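PDB 1POI: glutaconate CoA-transferase subunit A from Acidaminococcus fermentans, which catalyses the transfer of coenzyme A from acetyl-CoA to (R)-2-hydroxyglutarate and related acids such as glutaconate, a step of glutamate degradation. Local coordinates for residues 170-175 and 202-207; 83-88 and 268-273; 96-101 and 138-143. All blocks are in the same frame, centred on the assembly; numbering follows the deposited sequence.

Interaction 1 of 3, residues 170-175 and 202-207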
ATOM      1  N   PRO A 170       4.649  24.231  30.252  1.00 17.99           N
ATOM      2  CA  PRO A 170       3.576  25.120  29.812  1.00 19.59           C
ATOM      3  C   PRO A 170       2.170  24.512  29.813  1.00 22.67           C
ATOM      4  O   PRO A 170       2.011  23.317  29.611  1.00 26.98           O
ATOM      5  CB  PRO A 170       4.025  25.495  28.405  1.00 19.67           C
ATOM      6  CG  PRO A 170       4.601  24.213  27.909  1.00 18.91           C
ATOM      7  CD  PRO A 170       5.421  23.731  29.099  1.00 21.95           C
ATOM      8  N   GLN A 171       1.156  25.347  30.044  1.00 24.76           N
ATOM      9  CA  GLN A 171      -0.246  24.927  30.062  1.00 25.54           C
ATOM     10  C   GLN A 171      -0.925  25.522  28.839  1.00 24.56           C
ATOM     11  O   GLN A 171      -1.267  26.698  28.796  1.00 26.20           O
ATOM     12  CB  GLN A 171      -0.919  25.411  31.336  1.00 30.58           C
ATOM     13  CG  GLN A 171      -0.245  24.869  32.577  1.00 42.39           C
ATOM     14  CD  GLN A 171      -1.038  25.140  33.830  1.00 49.10           C
ATOM     15  OE1 GLN A 171      -2.108  24.554  34.046  1.00 52.59           O
ATOM     16  NE2 GLN A 171      -0.523  26.035  34.670  1.00 51.23           N
ATOM     17  N   VAL A 172      -1.132  24.683  27.847  1.00 21.20           N
ATOM     18  CA  VAL A 172      -1.682  25.111  26.592  1.00 17.74           C
ATOM     19  C   VAL A 172      -3.203  25.023  26.534  1.00 19.10           C
ATOM     20  O   VAL A 172      -3.778  23.938  26.639  1.00 21.47           O
ATOM     21  CB  VAL A 172      -1.011  24.290  25.449  1.00 16.87           C
ATOM     22  CG1 VAL A 172      -1.463  24.790  24.084  1.00 15.71           C
ATOM     23  CG2 VAL A 172       0.524  24.361  25.589  1.00  7.67           C
ATOM     24  N   ASP A 173      -3.851  26.160  26.302  1.00 16.42           N
ATOM     25  CA  ASP A 173      -5.296  26.202  26.238  1.00 13.50           C
ATOM     26  C   ASP A 173      -5.808  25.600  24.956  1.00 13.85           C
ATOM     27  O   ASP A 173      -6.679  24.736  24.996  1.00 12.99           O
ATOM     28  CB  ASP A 173      -5.801  27.636  26.387  1.00 13.79           C
ATOM     29  CG  ASP A 173      -5.462  28.233  27.728  1.00 13.48           C
ATOM     30  OD1 ASP A 173      -5.649  27.532  28.751  1.00 19.40           O
ATOM     31  OD2 ASP A 173      -5.010  29.396  27.769  1.00  8.08           O
ATOM     32  N   VAL A 174      -5.316  26.107  23.821  1.00 16.19           N
ATOM     33  CA  VAL A 174      -5.713  25.601  22.492  1.00 15.53           C
ATOM     34  C   VAL A 174      -4.487  25.177  21.664  1.00 14.53           C
ATOM     35  O   VAL A 174      -3.414  25.820  21.695  1.00 12.34           O
ATOM     36  CB  VAL A 174      -6.447  26.652  21.633  1.00 14.75           C
ATOM     37  CG1 VAL A 174      -7.368  25.971  20.641  1.00 14.49           C
ATOM     38  CG2 VAL A 174      -7.207  27.613  22.480  1.00 21.83           C
ATOM     39  N   ALA A 175      -4.662  24.094  20.925  1.00 13.60           N
ATOM     40  CA  ALA A 175      -3.624  23.586  20.046  1.00 14.24           C
ATOM     41  C   ALA A 175      -4.253  23.551  18.660  1.00 15.43           C
ATOM     42  O   ALA A 175      -5.406  23.082  18.506  1.00 17.11           O
ATOM     43  CB  ALA A 175      -3.224  22.222  20.455  1.00 13.21           C
ATOM     44  N   GLU A 202      -2.156  16.632  22.794  1.00  9.62           N
ATOM     45  CA  GLU A 202      -2.340  15.817  23.970  1.00 11.32           C
ATOM     46  C   GLU A 202      -2.375  16.778  25.159  1.00 11.53           C
ATOM     47  O   GLU A 202      -3.216  16.632  26.055  1.00 13.54           O
ATOM     48  CB  GLU A 202      -1.202  14.797  24.133  1.00 11.52           C
ATOM     49  CG  GLU A 202      -1.321  13.968  25.412  1.00 14.29           C
ATOM     50  CD  GLU A 202      -0.573  12.632  25.381  1.00 18.43           C
ATOM     51  OE1 GLU A 202       0.638  12.611  25.075  1.00 21.08           O
ATOM     52  OE2 GLU A 202      -1.196  11.596  25.696  1.00 16.37           O
ATOM     53  N   ALA A 203      -1.470  17.758  25.145  1.00  8.16           N
ATOM     54  CA  ALA A 203      -1.368  18.759  26.196  1.00  8.06           C
ATOM     55  C   ALA A 203      -2.536  19.725  26.238  1.00 11.36           C
ATOM     56  O   ALA A 203      -3.247  19.785  27.231  1.00 15.42           O
ATOM     57  CB  ALA A 203      -0.083  19.531  26.072  1.00  7.15           C
ATOM     58  N   ALA A 204      -2.746  20.474  25.159  1.00 13.18           N
ATOM     59  CA  ALA A 204      -3.819  21.469  25.089  1.00  8.82           C
ATOM     60  C   ALA A 204      -5.144  20.998  25.615  1.00  6.16           C
ATOM     61  O   ALA A 204      -5.505  19.850  25.438  1.00  3.45           O
ATOM     62  CB  ALA A 204      -4.000  21.962  23.670  1.00  8.11           C
ATOM     63  N   LYS A 205      -5.851  21.907  26.278  1.00  8.27           N
ATOM     64  CA  LYS A 205      -7.157  21.620  26.824  1.00  9.06           C
ATOM     65  C   LYS A 205      -8.131  21.432  25.697  1.00  8.79           C
ATOM     66  O   LYS A 205      -8.990  20.559  25.766  1.00  9.17           O
ATOM     67  CB  LYS A 205      -7.636  22.751  27.729  1.00 14.54           C
ATOM     68  CG  LYS A 205      -9.063  22.530  28.245  1.00 20.76           C
ATOM     69  CD  LYS A 205      -9.481  23.576  29.252  1.00 28.19           C
ATOM     70  CE  LYS A 205     -10.993  23.579  29.452  1.00 31.15           C
ATOM     71  NZ  LYS A 205     -11.526  22.225  29.772  1.00 37.39           N
ATOM     72  N   TYR A 206      -8.036  22.305  24.700  1.00 13.28           N
ATOM     73  CA  TYR A 206      -8.884  22.252  23.506  1.00 19.90           C
ATOM     74  C   TYR A 206      -7.989  22.056  22.285  1.00 20.12           C
ATOM     75  O   TYR A 206      -6.925  22.691  22.202  1.00 23.79           O
ATOM     76  CB  TYR A 206      -9.671  23.552  23.333  1.00 21.27           C
ATOM     77  CG  TYR A 206     -10.708  23.769  24.396  1.00 29.51           C
ATOM     78  CD1 TYR A 206     -11.900  23.048  24.382  1.00 30.01           C
ATOM     79  CD2 TYR A 206     -10.473  24.653  25.458  1.00 33.55           C
ATOM     80  CE1 TYR A 206     -12.829  23.189  25.401  1.00 35.88           C
ATOM     81  CE2 TYR A 206     -11.394  24.807  26.480  1.00 35.24           C
ATOM     82  CZ  TYR A 206     -12.569  24.068  26.453  1.00 38.91           C
ATOM     83  OH  TYR A 206     -13.473  24.172  27.495  1.00 44.54           O
ATOM     84  N   THR A 207      -8.394  21.189  21.354  1.00 15.22           N
ATOM     85  CA  THR A 207      -7.601  20.960  20.141  1.00 13.99           C
ATOM     86  C   THR A 207      -8.398  21.106  18.859  1.00 10.54           C
ATOM     87  O   THR A 207      -9.475  20.501  18.709  1.00  7.75           O
ATOM     88  CB  THR A 207      -6.918  19.569  20.114  1.00 12.75           C
ATOM     89  OG1 THR A 207      -5.924  19.503  21.141  1.00 18.03           O
ATOM     90  CG2 THR A 207      -6.213  19.349  18.773  1.00 12.05           C
TER

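Interaction 2 of 3, residues 83-88 and 268-273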
ATOM      1  N   SER A  83      12.090  36.641  10.402  1.00 23.40           N
ATOM      2  CA  SER A  83      10.803  37.288  10.163  1.00 21.71           C
ATOM      3  C   SER A  83      10.876  38.776  10.464  1.00 22.70           C
ATOM      4  O   SER A  83      11.405  39.206  11.494  1.00 21.55           O
ATOM      5  CB  SER A  83       9.700  36.630  10.974  1.00 18.06           C
ATOM      6  OG  SER A  83       9.503  35.295  10.552  1.00 18.04           O
ATOM      7  N   ARG A  84      10.322  39.552   9.550  1.00 23.77           N
ATOM      8  CA  ARG A  84      10.372  40.994   9.643  1.00 24.59           C
ATOM      9  C   ARG A  84       9.443  41.671  10.642  1.00 21.09           C
ATOM     10  O   ARG A  84       9.901  42.514  11.387  1.00 20.20           O
ATOM     11  CB  ARG A  84      10.265  41.582   8.233  1.00 28.43           C
ATOM     12  CG  ARG A  84      11.286  40.941   7.291  1.00 31.10           C
ATOM     13  CD  ARG A  84      10.974  41.207   5.838  1.00 32.70           C
ATOM     14  NE  ARG A  84      11.910  40.544   4.932  1.00 32.36           N
ATOM     15  CZ  ARG A  84      13.205  40.840   4.828  1.00 32.90           C
ATOM     16  NH1 ARG A  84      13.742  41.790   5.577  1.00 36.44           N
ATOM     17  NH2 ARG A  84      13.971  40.184   3.968  1.00 34.41           N
ATOM     18  N   ARG A  85       8.162  41.313  10.679  1.00 19.53           N
ATOM     19  CA  ARG A  85       7.255  41.934  11.644  1.00 19.49           C
ATOM     20  C   ARG A  85       7.793  41.602  13.032  1.00 21.72           C
ATOM     21  O   ARG A  85       7.862  42.460  13.912  1.00 24.31           O
ATOM     22  CB  ARG A  85       5.834  41.389  11.503  1.00 18.50           C
ATOM     23  CG  ARG A  85       4.902  42.149  10.550  1.00 19.38           C
ATOM     24  CD  ARG A  85       5.607  43.183   9.680  1.00 19.04           C
ATOM     25  NE  ARG A  85       5.824  44.460  10.344  1.00 18.47           N
ATOM     26  CZ  ARG A  85       6.886  45.237  10.136  1.00 21.65           C
ATOM     27  NH1 ARG A  85       7.839  44.881   9.286  1.00 20.38           N
ATOM     28  NH2 ARG A  85       6.992  46.394  10.769  1.00 24.43           N
ATOM     29  N   PHE A  86       8.235  40.357  13.178  1.00 21.49           N
ATOM     30  CA  PHE A  86       8.809  39.820  14.400  1.00 20.98           C
ATOM     31  C   PHE A  86      10.008  40.659  14.867  1.00 21.50           C
ATOM     32  O   PHE A  86       9.931  41.296  15.900  1.00 24.16           O
ATOM     33  CB  PHE A  86       9.186  38.327  14.159  1.00 20.74           C
ATOM     34  CG  PHE A  86      10.212  37.764  15.119  1.00 19.10           C
ATOM     35  CD1 PHE A  86       9.838  37.309  16.376  1.00 20.04           C
ATOM     36  CD2 PHE A  86      11.560  37.719  14.770  1.00 17.95           C
ATOM     37  CE1 PHE A  86      10.795  36.822  17.275  1.00 19.68           C
ATOM     38  CE2 PHE A  86      12.518  37.236  15.655  1.00 18.17           C
ATOM     39  CZ  PHE A  86      12.134  36.788  16.912  1.00 20.58           C
ATOM     40  N   ARG A  87      11.084  40.732  14.089  1.00 23.67           N
ATOM     41  CA  ARG A  87      12.249  41.498  14.525  1.00 24.01           C
ATOM     42  C   ARG A  87      12.014  42.994  14.628  1.00 23.62           C
ATOM     43  O   ARG A  87      12.759  43.695  15.309  1.00 23.97           O
ATOM     44  CB  ARG A  87      13.473  41.210  13.650  1.00 27.55           C
ATOM     45  CG  ARG A  87      13.377  41.690  12.211  1.00 32.03           C
ATOM     46  CD  ARG A  87      14.495  42.705  11.869  1.00 38.01           C
ATOM     47  NE  ARG A  87      15.855  42.160  11.954  1.00 44.10           N
ATOM     48  CZ  ARG A  87      16.409  41.344  11.048  1.00 47.67           C
ATOM     49  NH1 ARG A  87      15.720  40.954   9.971  1.00 45.59           N
ATOM     50  NH2 ARG A  87      17.676  40.946  11.198  1.00 47.29           N
ATOM     51  N   LYS A  88      10.972  43.489  13.969  1.00 23.22           N
ATOM     52  CA  LYS A  88      10.669  44.917  14.008  1.00 23.74           C
ATOM     53  C   LYS A  88       9.958  45.257  15.310  1.00 20.79           C
ATOM     54  O   LYS A  88      10.379  46.146  16.058  1.00 17.84           O
ATOM     55  CB  LYS A  88       9.817  45.337  12.801  1.00 23.88           C
ATOM     56  CG  LYS A  88       9.792  46.833  12.552  1.00 29.80           C
ATOM     57  CD  LYS A  88      11.192  47.450  12.632  1.00 34.71           C
ATOM     58  CE  LYS A  88      11.423  48.178  13.965  1.00 37.30           C
ATOM     59  NZ  LYS A  88      12.878  48.455  14.209  1.00 42.49           N
ATOM     60  N   LYS A 268       8.335  43.910   4.929  1.00 19.56           N
ATOM     61  CA  LYS A 268       9.492  44.732   5.305  1.00 20.14           C
ATOM     62  C   LYS A 268       9.044  46.038   5.919  1.00 19.93           C
ATOM     63  O   LYS A 268       9.874  46.812   6.409  1.00 20.26           O
ATOM     64  CB  LYS A 268      10.427  45.014   4.130  1.00 22.81           C
ATOM     65  CG  LYS A 268      10.976  43.774   3.477  1.00 27.55           C
ATOM     66  CD  LYS A 268      12.091  44.072   2.488  1.00 32.13           C
ATOM     67  CE  LYS A 268      12.483  42.783   1.747  1.00 36.29           C
ATOM     68  NZ  LYS A 268      13.690  42.921   0.900  1.00 36.68           N
ATOM     69  N   THR A 269       7.749  46.328   5.794  1.00 18.73           N
ATOM     70  CA  THR A 269       7.162  47.530   6.368  1.00 19.04           C
ATOM     71  C   THR A 269       5.719  47.238   6.767  1.00 21.85           C
ATOM     72  O   THR A 269       4.977  46.521   6.069  1.00 22.73           O
ATOM     73  CB  THR A 269       7.136  48.732   5.394  1.00 18.49           C
ATOM     74  OG1 THR A 269       6.140  48.511   4.386  1.00 24.25           O
ATOM     75  CG2 THR A 269       8.491  48.972   4.740  1.00 13.44           C
ATOM     76  N   GLN A 270       5.311  47.869   7.856  1.00 22.38           N
ATOM     77  CA  GLN A 270       3.973  47.742   8.401  1.00 23.97           C
ATOM     78  C   GLN A 270       2.893  48.130   7.386  1.00 28.28           C
ATOM     79  O   GLN A 270       1.801  47.550   7.378  1.00 26.41           O
ATOM     80  CB  GLN A 270       3.861  48.640   9.620  1.00 21.82           C
ATOM     81  CG  GLN A 270       2.680  48.337  10.494  1.00 26.27           C
ATOM     82  CD  GLN A 270       2.762  46.964  11.087  1.00 21.82           C
ATOM     83  OE1 GLN A 270       3.832  46.535  11.536  1.00 21.73           O
ATOM     84  NE2 GLN A 270       1.646  46.244  11.062  1.00 17.12           N
ATOM     85  N   GLU A 271       3.206  49.115   6.541  1.00 32.01           N
ATOM     86  CA  GLU A 271       2.280  49.605   5.518  1.00 36.13           C
ATOM     87  C   GLU A 271       2.017  48.545   4.470  1.00 35.15           C
ATOM     88  O   GLU A 271       0.852  48.227   4.159  1.00 32.27           O
ATOM     89  CB  GLU A 271       2.868  50.806   4.784  1.00 43.55           C
ATOM     90  CG  GLU A 271       3.195  52.023   5.614  1.00 55.98           C
ATOM     91  CD  GLU A 271       3.349  53.274   4.744  1.00 63.47           C
ATOM     92  OE1 GLU A 271       3.130  53.180   3.509  1.00 65.94           O
ATOM     93  OE2 GLU A 271       3.672  54.355   5.297  1.00 68.02           O
ATOM     94  N   ASP A 272       3.119  48.055   3.889  1.00 33.47           N
ATOM     95  CA  ASP A 272       3.072  47.035   2.842  1.00 31.51           C
ATOM     96  C   ASP A 272       2.406  45.828   3.443  1.00 28.42           C
ATOM     97  O   ASP A 272       1.551  45.201   2.804  1.00 25.78           O
ATOM     98  CB  ASP A 272       4.484  46.649   2.359  1.00 32.68           C
ATOM     99  CG  ASP A 272       5.139  47.708   1.460  1.00 33.60           C
ATOM    100  OD1 ASP A 272       4.437  48.597   0.917  1.00 33.48           O
ATOM    101  OD2 ASP A 272       6.378  47.627   1.283  1.00 34.69           O
ATOM    102  N   PHE A 273       2.767  45.561   4.703  1.00 26.52           N
ATOM    103  CA  PHE A 273       2.245  44.437   5.468  1.00 26.30           C
ATOM    104  C   PHE A 273       0.732  44.485   5.655  1.00 27.72           C
ATOM    105  O   PHE A 273       0.012  43.545   5.292  1.00 25.63           O
ATOM    106  CB  PHE A 273       2.920  44.375   6.833  1.00 27.08           C
ATOM    107  CG  PHE A 273       2.447  43.235   7.673  1.00 31.89           C
ATOM    108  CD1 PHE A 273       2.905  41.941   7.431  1.00 35.19           C
ATOM    109  CD2 PHE A 273       1.482  43.430   8.660  1.00 34.36           C
ATOM    110  CE1 PHE A 273       2.406  40.860   8.153  1.00 34.40           C
ATOM    111  CE2 PHE A 273       0.975  42.352   9.388  1.00 35.67           C
ATOM    112  CZ  PHE A 273       1.439  41.066   9.130  1.00 34.01           C
TER

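Interaction 3 of 3, residues 96-101 and 138-143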
ATOM      1  N   THR A  96       6.425  41.638  24.015  1.00 14.00           N
ATOM      2  CA  THR A  96       6.945  41.013  25.248  1.00 14.23           C
ATOM      3  C   THR A  96       7.478  39.659  24.780  1.00 10.21           C
ATOM      4  O   THR A  96       6.699  38.806  24.332  1.00  6.53           O
ATOM      5  CB  THR A  96       5.814  40.711  26.309  1.00 16.72           C
ATOM      6  OG1 THR A  96       4.919  41.822  26.453  1.00 20.11           O
ATOM      7  CG2 THR A  96       6.431  40.416  27.657  1.00 17.32           C
ATOM      8  N   MET A  97       8.763  39.403  24.969  1.00 10.54           N
ATOM      9  CA  MET A  97       9.310  38.140  24.474  1.00 14.69           C
ATOM     10  C   MET A  97      10.425  37.472  25.266  1.00 13.59           C
ATOM     11  O   MET A  97      11.379  38.125  25.698  1.00 13.37           O
ATOM     12  CB  MET A  97       9.812  38.353  23.039  1.00 21.35           C
ATOM     13  CG  MET A  97      10.438  37.131  22.391  1.00 25.97           C
ATOM     14  SD  MET A  97      11.144  37.517  20.823  1.00 29.23           S
ATOM     15  CE  MET A  97      12.805  37.705  21.319  1.00 26.11           C
ATOM     16  N   GLU A  98      10.338  36.150  25.375  1.00 13.34           N
ATOM     17  CA  GLU A  98      11.357  35.367  26.073  1.00 15.45           C
ATOM     18  C   GLU A  98      12.076  34.472  25.055  1.00 17.10           C
ATOM     19  O   GLU A  98      11.496  34.067  24.050  1.00 16.45           O
ATOM     20  CB  GLU A  98      10.718  34.497  27.167  1.00 13.40           C
ATOM     21  CG  GLU A  98      11.708  33.873  28.130  1.00 17.24           C
ATOM     22  CD  GLU A  98      12.715  34.873  28.708  1.00 20.54           C
ATOM     23  OE1 GLU A  98      13.726  35.151  28.045  1.00 22.13           O
ATOM     24  OE2 GLU A  98      12.516  35.378  29.831  1.00 21.65           O
ATOM     25  N   ASP A  99      13.343  34.191  25.310  1.00 18.09           N
ATOM     26  CA  ASP A  99      14.142  33.331  24.459  1.00 19.12           C
ATOM     27  C   ASP A  99      14.579  32.097  25.209  1.00 20.73           C
ATOM     28  O   ASP A  99      15.208  32.199  26.265  1.00 21.03           O
ATOM     29  CB  ASP A  99      15.442  34.021  24.049  1.00 21.31           C
ATOM     30  CG  ASP A  99      15.332  34.774  22.760  1.00 21.28           C
ATOM     31  OD1 ASP A  99      14.719  34.255  21.787  1.00 19.84           O
ATOM     32  OD2 ASP A  99      15.885  35.892  22.736  1.00 21.12           O
ATOM     33  N   TYR A 100      14.276  30.942  24.639  1.00 22.95           N
ATOM     34  CA  TYR A 100      14.717  29.650  25.164  1.00 24.44           C
ATOM     35  C   TYR A 100      15.364  28.994  23.934  1.00 22.63           C
ATOM     36  O   TYR A 100      15.098  29.390  22.792  1.00 20.23           O
ATOM     37  CB  TYR A 100      13.539  28.755  25.616  1.00 26.45           C
ATOM     38  CG  TYR A 100      12.912  29.084  26.963  1.00 28.21           C
ATOM     39  CD1 TYR A 100      13.612  28.893  28.159  1.00 27.32           C
ATOM     40  CD2 TYR A 100      11.613  29.570  27.042  1.00 27.34           C
ATOM     41  CE1 TYR A 100      13.029  29.181  29.395  1.00 24.08           C
ATOM     42  CE2 TYR A 100      11.029  29.860  28.272  1.00 27.68           C
ATOM     43  CZ  TYR A 100      11.740  29.666  29.438  1.00 26.00           C
ATOM     44  OH  TYR A 100      11.146  29.975  30.636  1.00 23.62           O
ATOM     45  N   SER A 101      16.224  28.015  24.169  1.00 22.42           N
ATOM     46  CA  SER A 101      16.856  27.265  23.096  1.00 17.55           C
ATOM     47  C   SER A 101      15.699  26.450  22.508  1.00 18.51           C
ATOM     48  O   SER A 101      14.764  26.111  23.228  1.00 21.55           O
ATOM     49  CB  SER A 101      17.879  26.304  23.686  1.00 13.72           C
ATOM     50  OG  SER A 101      17.258  25.066  23.993  1.00 11.56           O
ATOM     51  N   GLU A 138       9.867  40.790  37.265  1.00 22.08           N
ATOM     52  CA  GLU A 138       8.973  41.908  37.534  1.00 22.28           C
ATOM     53  C   GLU A 138       7.819  41.978  36.548  1.00 20.55           C
ATOM     54  O   GLU A 138       6.672  42.182  36.939  1.00 24.51           O
ATOM     55  CB  GLU A 138       9.744  43.229  37.561  1.00 26.39           C
ATOM     56  CG  GLU A 138       8.873  44.431  37.915  1.00 37.31           C
ATOM     57  CD  GLU A 138       9.668  45.720  38.134  1.00 44.46           C
ATOM     58  OE1 GLU A 138      10.731  45.667  38.804  1.00 46.76           O
ATOM     59  OE2 GLU A 138       9.211  46.787  37.655  1.00 46.54           O
ATOM     60  N   VAL A 139       8.107  41.808  35.270  1.00 17.58           N
ATOM     61  CA  VAL A 139       7.039  41.842  34.297  1.00 13.94           C
ATOM     62  C   VAL A 139       6.267  40.540  34.302  1.00 10.88           C
ATOM     63  O   VAL A 139       5.065  40.552  34.157  1.00 11.36           O
ATOM     64  CB  VAL A 139       7.569  42.187  32.878  1.00 16.95           C
ATOM     65  CG1 VAL A 139       6.531  41.838  31.804  1.00 12.87           C
ATOM     66  CG2 VAL A 139       7.912  43.680  32.810  1.00 15.05           C
ATOM     67  N   ARG A 140       6.944  39.417  34.501  1.00 12.07           N
ATOM     68  CA  ARG A 140       6.278  38.107  34.515  1.00 14.66           C
ATOM     69  C   ARG A 140       5.177  38.019  35.568  1.00 15.68           C
ATOM     70  O   ARG A 140       4.106  37.432  35.316  1.00 14.26           O
ATOM     71  CB  ARG A 140       7.298  36.988  34.752  1.00 17.17           C
ATOM     72  CG  ARG A 140       8.100  36.595  33.517  1.00 18.22           C
ATOM     73  CD  ARG A 140       9.334  35.784  33.899  1.00 16.40           C
ATOM     74  NE  ARG A 140      10.004  35.222  32.732  1.00 11.14           N
ATOM     75  CZ  ARG A 140       9.519  34.220  32.002  1.00 17.61           C
ATOM     76  NH1 ARG A 140       8.356  33.646  32.303  1.00 14.92           N
ATOM     77  NH2 ARG A 140      10.192  33.799  30.941  1.00 22.51           N
ATOM     78  N   LYS A 141       5.446  38.626  36.733  1.00 15.66           N
ATOM     79  CA  LYS A 141       4.522  38.654  37.874  1.00 15.12           C
ATOM     80  C   LYS A 141       3.197  39.348  37.614  1.00 13.68           C
ATOM     81  O   LYS A 141       2.181  39.011  38.223  1.00 11.99           O
ATOM     82  CB  LYS A 141       5.194  39.275  39.104  1.00 17.04           C
ATOM     83  CG  LYS A 141       5.796  38.252  40.042  1.00 20.17           C
ATOM     84  CD  LYS A 141       6.215  38.863  41.370  1.00 25.58           C
ATOM     85  CE  LYS A 141       7.451  39.738  41.207  1.00 32.10           C
ATOM     86  NZ  LYS A 141       7.990  40.312  42.493  1.00 34.35           N
ATOM     87  N   THR A 142       3.205  40.312  36.708  1.00 13.65           N
ATOM     88  CA  THR A 142       2.000  41.035  36.388  1.00 14.85           C
ATOM     89  C   THR A 142       1.288  40.446  35.181  1.00 16.76           C
ATOM     90  O   THR A 142       0.241  40.947  34.778  1.00 17.84           O
ATOM     91  CB  THR A 142       2.323  42.478  36.095  1.00 13.54           C
ATOM     92  OG1 THR A 142       3.066  42.552  34.880  1.00 17.60           O
ATOM     93  CG2 THR A 142       3.170  43.049  37.193  1.00 15.66           C
ATOM     94  N   LEU A 143       1.836  39.373  34.620  1.00 20.12           N
ATOM     95  CA  LEU A 143       1.261  38.736  33.428  1.00 22.43           C
ATOM     96  C   LEU A 143       0.492  37.464  33.680  1.00 22.98           C
ATOM     97  O   LEU A 143       0.983  36.540  34.327  1.00 24.10           O
ATOM     98  CB  LEU A 143       2.363  38.404  32.413  1.00 22.18           C
ATOM     99  CG  LEU A 143       2.859  39.480  31.465  1.00 21.97           C
ATOM    100  CD1 LEU A 143       4.023  38.950  30.648  1.00 22.34           C
ATOM    101  CD2 LEU A 143       1.712  39.883  30.568  1.00 24.13           C
TER
HETATM  102  O   HOH W   1       8.574  31.174  30.361  1.00  5.01           O

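Interaction 1 of 3, residues 170-175 and 202-207
Ala204 CB touches two side chains of segment 170-175, Ala175 CB at 3.3 Å and, from another direction, Val172 CG1 at 3.8 Å. Val172 presents that branch because CG1 stands opposite its own backbone N (chi1 -175°), while CG2 is turned back beside the N. Lys205 N donates to Val172 O (2.9 Å), a bond between loop residues that leads into the parallel pairing of strands 174-179 and 206-211. Tyr206 N to Asp173 O (2.8 Å) and Ala175 N to Tyr206 O (3.0 Å) belong to the pairing itself, with helix 197-203 delivering the chain to the second strand, the closing half of a beta-alpha-beta crossover in a Rossmann-like sheet. Ala175 and Thr207 project from one face; Val174 and Tyr206 project from the other, where Val174 CG1 sits 3.7 Å from Tyr206 O. The Tyr206 ring swings beside its own backbone N (chi1 -68°), bringing its CD2 edge to 3.8 Å from Asp173 O, near the ring plane, before the phenol end leads away. On the alanine face Thr207 OG1 turns toward Ala175 CB and bonds weakly to Ala201 O. Asp173 points its CB away from segment 202-207, and its OD2 accepts from His19 N and forms a salt bridge with Lys145.

Interaction 2 of 3, residues 83-88 and 268-273
Arg85 lays the aliphatic part of its side chain on Phe273 and spends its guanidinium on the residues just before it. Arg85 CG rests over the middle of the Phe273 ring, 3.6 Å from its centroid and 10° off the normal, a CH-pi contact over the face; Arg85 CD continues across the same side toward Phe273 CG. The arginine can do this because it is folded, with bends at chi2 and chi3 that turn its head back over the start of the other helix. There Arg85 NE (3.1 Å) and Arg85 NH2 (3.3 Å) both donate to Gln270 OE1, a side-on grip of two nitrogens on one oxygen. They approach from the same face of the amide, whose plane is 67° from that of the guanidinium. One guanidinium face also lies against the backbone, with Gln270 N 3.7 Å above the plane.

Both helices meet here through their N-terminal turns, 84-92 with 270-282, so that a helix from late in the chain packs on the helix that precedes strand 96-99 of the sheet. Next to the grip, Arg84 and Lys268 run side by side in the same direction, Arg84 CD 3.5 Å from Lys268 CG, and Lys268 CE sits over the Arg84 guanidinium centre. Arg84 NH2 and Lys268 NZ end 4.1 Å apart; the like charges are probably eased by Asp264, which forms a salt bridge with Arg84 NH2.

Further out, Ser267 O accepts from Arg85 NH1. Gln270 is steadied at both ends of its amide: Trp89 NE1 gives OE1 a third donor, and NE2 donates to Gly62 O. Thr269 holds the turn beneath as N-cap, its OG1 accepting from Asp272 N at 3.1 Å.

Interaction 3 of 3, residues 96-101 and 138-143
Arg140 reaches Glu98 with an outstretched side chain, and the two cross at about a right angle, yet their flat ends are nearly coplanar, 10° apart. Arg140 NH2 meets Glu98 OE2 at 3.0 Å in a nearly straight bond (165°), edge-on in the guanidinium plane and on the carboxylate's anti lone pair, forming a salt bridge. Glu98 CG, anti to the backbone N (chi1 -168°), lies 3.2 Å from Arg140 NH2; the bend at chi2 then turns the carboxylate so that OE1 accepts from Asp99 N. Ile135 N shares OE2, and Gly134 N and Lys150 NZ share OE1, so the carboxylate is gripped on both oxygens. Arg140 is likewise occupied elsewhere, its NH1 donating to Pro147 O. A water accepts from Arg140 NH2 (3.1 Å) and donates to Tyr100 OH (2.9 Å), which is also hydrogen-bonded to Lys150 O.

Thr96 adds the apolar part: its CG2 meets Leu143 CD1 tip to tip at 4.1 Å, while OG1 turns to Lys67 O. Strand 96-99 is the outermost of the parallel sheet on this side within the chain; strand 66-71 pairs with it, helix 84-92 packs on Met97, and helix 137-141 stands off the strand, joined to it by the long arm of Arg140.

Interactions 1 and 3 reach the same parallel sheet at different depths. The first is a buried contact of two inner strands, made mostly of backbone bonds and small side chains; the third lies at the strand that ends the sheet within this chain, about 8 Å away between nearest atoms, and relies on a salt bridge and a water. Interactions 2 and 3 are both partly buried, but interaction 2 belongs to helices, with an arginine joining an aromatic face and an amide oxygen; its centre is 29 Å from that of interaction 1, across the chain's centre. Interactions 2 and 3 touch: Phe86 CE1 packs 3.6 Å from Met97 SD, where helix 84-92 is followed by strand 96-99.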